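Side-chain contact in oxygen-independent coproporphyrinogen III oxidase (Escherichia coli, PDB 1OLT), which catalyses the anaerobic, S-adenosylmethionine-dependent oxidative decarboxylation of two propionate groups of coproporphyrinogen III to give protoporphyrinogen IX in heme biosynthesis: residues A[121-126]-A[153-158]. Numbering follows the deposited sequence.
Sequences AQISRL and LDVLDH
Val155 opens the contact with a light apolar touch: its CG1 lies 4.3 Å from CD1 of Ile123, the far end of the longer isoleucine branch. Leu156 turns instead to Leu194 and Ala198 of helix 188-200. One turn on from Val155, His158 reaches across the gap between nearly parallel helices; the axes of 121-126 and 154-158 come within 11.3 Å and are inclined by 16°. With CG anti to the backbone N (chi1 -172°), its imidazole extends toward helix 120-133 and presents an edge rather than a face. Two neighbours meet that edge near the ring plane. CD2 rests 4.0 Å from CG2 of Ile123, and NE2 is 2.8 Å from OG of Ser124, a weak hydrogen bond in which the imidazole is the donor. Ser124 OG is displaced toward His158 CE1 (3.2 Å), as in a bent bond. NE2 also makes a weak bond to Lys120 O, so its N-H is shared, while the serine hydroxyl is hydrogen-bonded to that same carbonyl and to Glu162 OE2. Helices 120-133 and 154-161 each follow a strand of the parallel radical SAM sheet, 105-112 and 140-146, and the contact joins them outside the cofactor site. The mixed seam implies a histidine oriented by several modest interactions: Glu162 OE2 and Lys120 O compete for the hydroxyl's one proton, leaving its lone pairs available to the imidazole N-H.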
loop_
_atom_site.group_PDB
_atom_site.type_symbol
_atom_site.label_atom_id
_atom_site.label_comp_id
_atom_site.label_asym_id
_atom_site.label_seq_id
_atom_site.Cartn_x
_atom_site.Cartn_y
_atom_site.Cartn_z
ATOM N N ALA A 121 -14.845 -15.679 15.146
ATOM C CA ALA A 121 -16.024 -14.933 15.601
ATOM C C ALA A 121 -15.875 -13.422 15.394
ATOM O O ALA A 121 -16.789 -12.796 14.945
ATOM C CB ALA A 121 -16.360 -15.238 17.112
ATOM N N GLN A 122 -14.723 -12.879 15.686
ATOM C CA GLN A 122 -14.431 -11.466 15.480
ATOM C C GLN A 122 -14.428 -11.057 13.973
ATOM O O GLN A 122 -14.992 -10.027 13.583
ATOM C CB GLN A 122 -13.073 -11.109 16.161
ATOM C CG GLN A 122 -13.195 -11.201 17.655
ATOM C CD GLN A 122 -11.885 -11.274 18.353
ATOM O OE1 GLN A 122 -10.823 -11.579 17.723
ATOM N NE2 GLN A 122 -11.927 -11.103 19.700
ATOM N N ILE A 123 -13.832 -11.888 13.137
ATOM C CA ILE A 123 -13.855 -11.682 11.684
ATOM C C ILE A 123 -15.293 -11.611 11.262
ATOM O O ILE A 123 -15.693 -10.704 10.528
ATOM C CB ILE A 123 -13.168 -12.846 10.971
ATOM C CG1 ILE A 123 -11.675 -12.736 11.164
ATOM C CG2 ILE A 123 -13.517 -12.834 9.497
ATOM C CD1 ILE A 123 -10.915 -13.992 10.850
ATOM N N SER A 124 -16.103 -12.584 11.703
ATOM C CA SER A 124 -17.516 -12.592 11.313
ATOM C C SER A 124 -18.270 -11.373 11.802
ATOM O O SER A 124 -19.148 -10.813 11.082
ATOM C CB SER A 124 -18.260 -13.860 11.803
ATOM O OG SER A 124 -17.724 -15.023 11.226
ATOM N N ARG A 125 -17.982 -10.994 13.043
ATOM C CA ARG A 125 -18.639 -9.819 13.608
ATOM C C ARG A 125 -18.356 -8.527 12.767
ATOM O O ARG A 125 -19.255 -7.735 12.501
ATOM C CB ARG A 125 -18.224 -9.584 15.060
ATOM C CG ARG A 125 -18.870 -8.364 15.731
ATOM C CD ARG A 125 -18.338 -8.070 17.157
ATOM N NE ARG A 125 -18.846 -6.785 17.599
ATOM C CZ ARG A 125 -18.379 -6.126 18.633
ATOM N NH1 ARG A 125 -17.388 -6.614 19.348
ATOM N NH2 ARG A 125 -18.925 -4.946 18.970
ATOM N N LEU A 126 -17.112 -8.296 12.430
ATOM C CA LEU A 126 -16.772 -7.138 11.681
ATOM C C LEU A 126 -17.341 -7.149 10.296
ATOM O O LEU A 126 -17.839 -6.111 9.837
ATOM C CB LEU A 126 -15.269 -6.918 11.673
ATOM C CG LEU A 126 -14.747 -5.695 10.940
ATOM C CD1 LEU A 126 -15.407 -4.390 11.378
ATOM C CD2 LEU A 126 -13.301 -5.617 11.121
ATOM N N LEU A 153 -4.904 -23.305 9.384
ATOM C CA LEU A 153 -5.294 -23.295 7.973
ATOM C C LEU A 153 -6.799 -23.045 7.766
ATOM O O LEU A 153 -7.174 -22.384 6.810
ATOM C CB LEU A 153 -4.957 -24.634 7.311
ATOM C CG LEU A 153 -3.490 -24.964 7.029
ATOM C CD1 LEU A 153 -3.421 -26.402 6.391
ATOM C CD2 LEU A 153 -2.879 -24.044 6.138
ATOM N N ASP A 154 -7.669 -23.548 8.661
ATOM C CA ASP A 154 -9.107 -23.353 8.467
ATOM C C ASP A 154 -9.589 -21.950 8.632
ATOM O O ASP A 154 -10.706 -21.668 8.308
ATOM C CB ASP A 154 -9.949 -24.371 9.238
ATOM C CG ASP A 154 -10.021 -24.077 10.709
ATOM O OD1 ASP A 154 -9.529 -23.034 11.218
ATOM O OD2 ASP A 154 -10.580 -24.870 11.461
ATOM N N VAL A 155 -8.760 -21.032 9.129
ATOM C CA VAL A 155 -9.104 -19.611 9.106
ATOM C C VAL A 155 -9.270 -19.116 7.645
ATOM O O VAL A 155 -10.092 -18.232 7.366
ATOM C CB VAL A 155 -8.097 -18.727 9.921
ATOM C CG1 VAL A 155 -8.331 -17.219 9.738
ATOM C CG2 VAL A 155 -8.103 -19.094 11.412
ATOM N N LEU A 156 -8.485 -19.667 6.708
ATOM C CA LEU A 156 -8.643 -19.318 5.296
ATOM C C LEU A 156 -9.999 -19.751 4.757
ATOM O O LEU A 156 -10.637 -18.980 4.036
ATOM C CB LEU A 156 -7.520 -19.916 4.446
ATOM C CG LEU A 156 -6.105 -19.450 4.824
ATOM C CD1 LEU A 156 -5.128 -20.081 3.848
ATOM C CD2 LEU A 156 -5.910 -17.974 4.964
ATOM N N ASP A 157 -10.468 -20.956 5.103
ATOM C CA ASP A 157 -11.820 -21.376 4.712
ATOM C C ASP A 157 -12.876 -20.401 5.287
ATOM O O ASP A 157 -13.810 -20.043 4.620
ATOM C CB ASP A 157 -12.135 -22.789 5.141
ATOM C CG ASP A 157 -11.084 -23.794 4.606
ATOM O OD1 ASP A 157 -9.986 -23.938 5.174
ATOM O OD2 ASP A 157 -11.290 -24.419 3.606
ATOM N N HIS A 158 -12.688 -19.973 6.505
ATOM C CA HIS A 158 -13.623 -19.050 7.129
ATOM C C HIS A 158 -13.611 -17.697 6.429
ATOM O O HIS A 158 -14.668 -17.123 6.186
ATOM C CB HIS A 158 -13.262 -18.829 8.549
ATOM C CG HIS A 158 -14.282 -18.033 9.314
ATOM N ND1 HIS A 158 -15.487 -18.560 9.693
ATOM C CD2 HIS A 158 -14.267 -16.761 9.771
ATOM C CE1 HIS A 158 -16.185 -17.657 10.362
ATOM N NE2 HIS A 158 -15.457 -16.548 10.433
#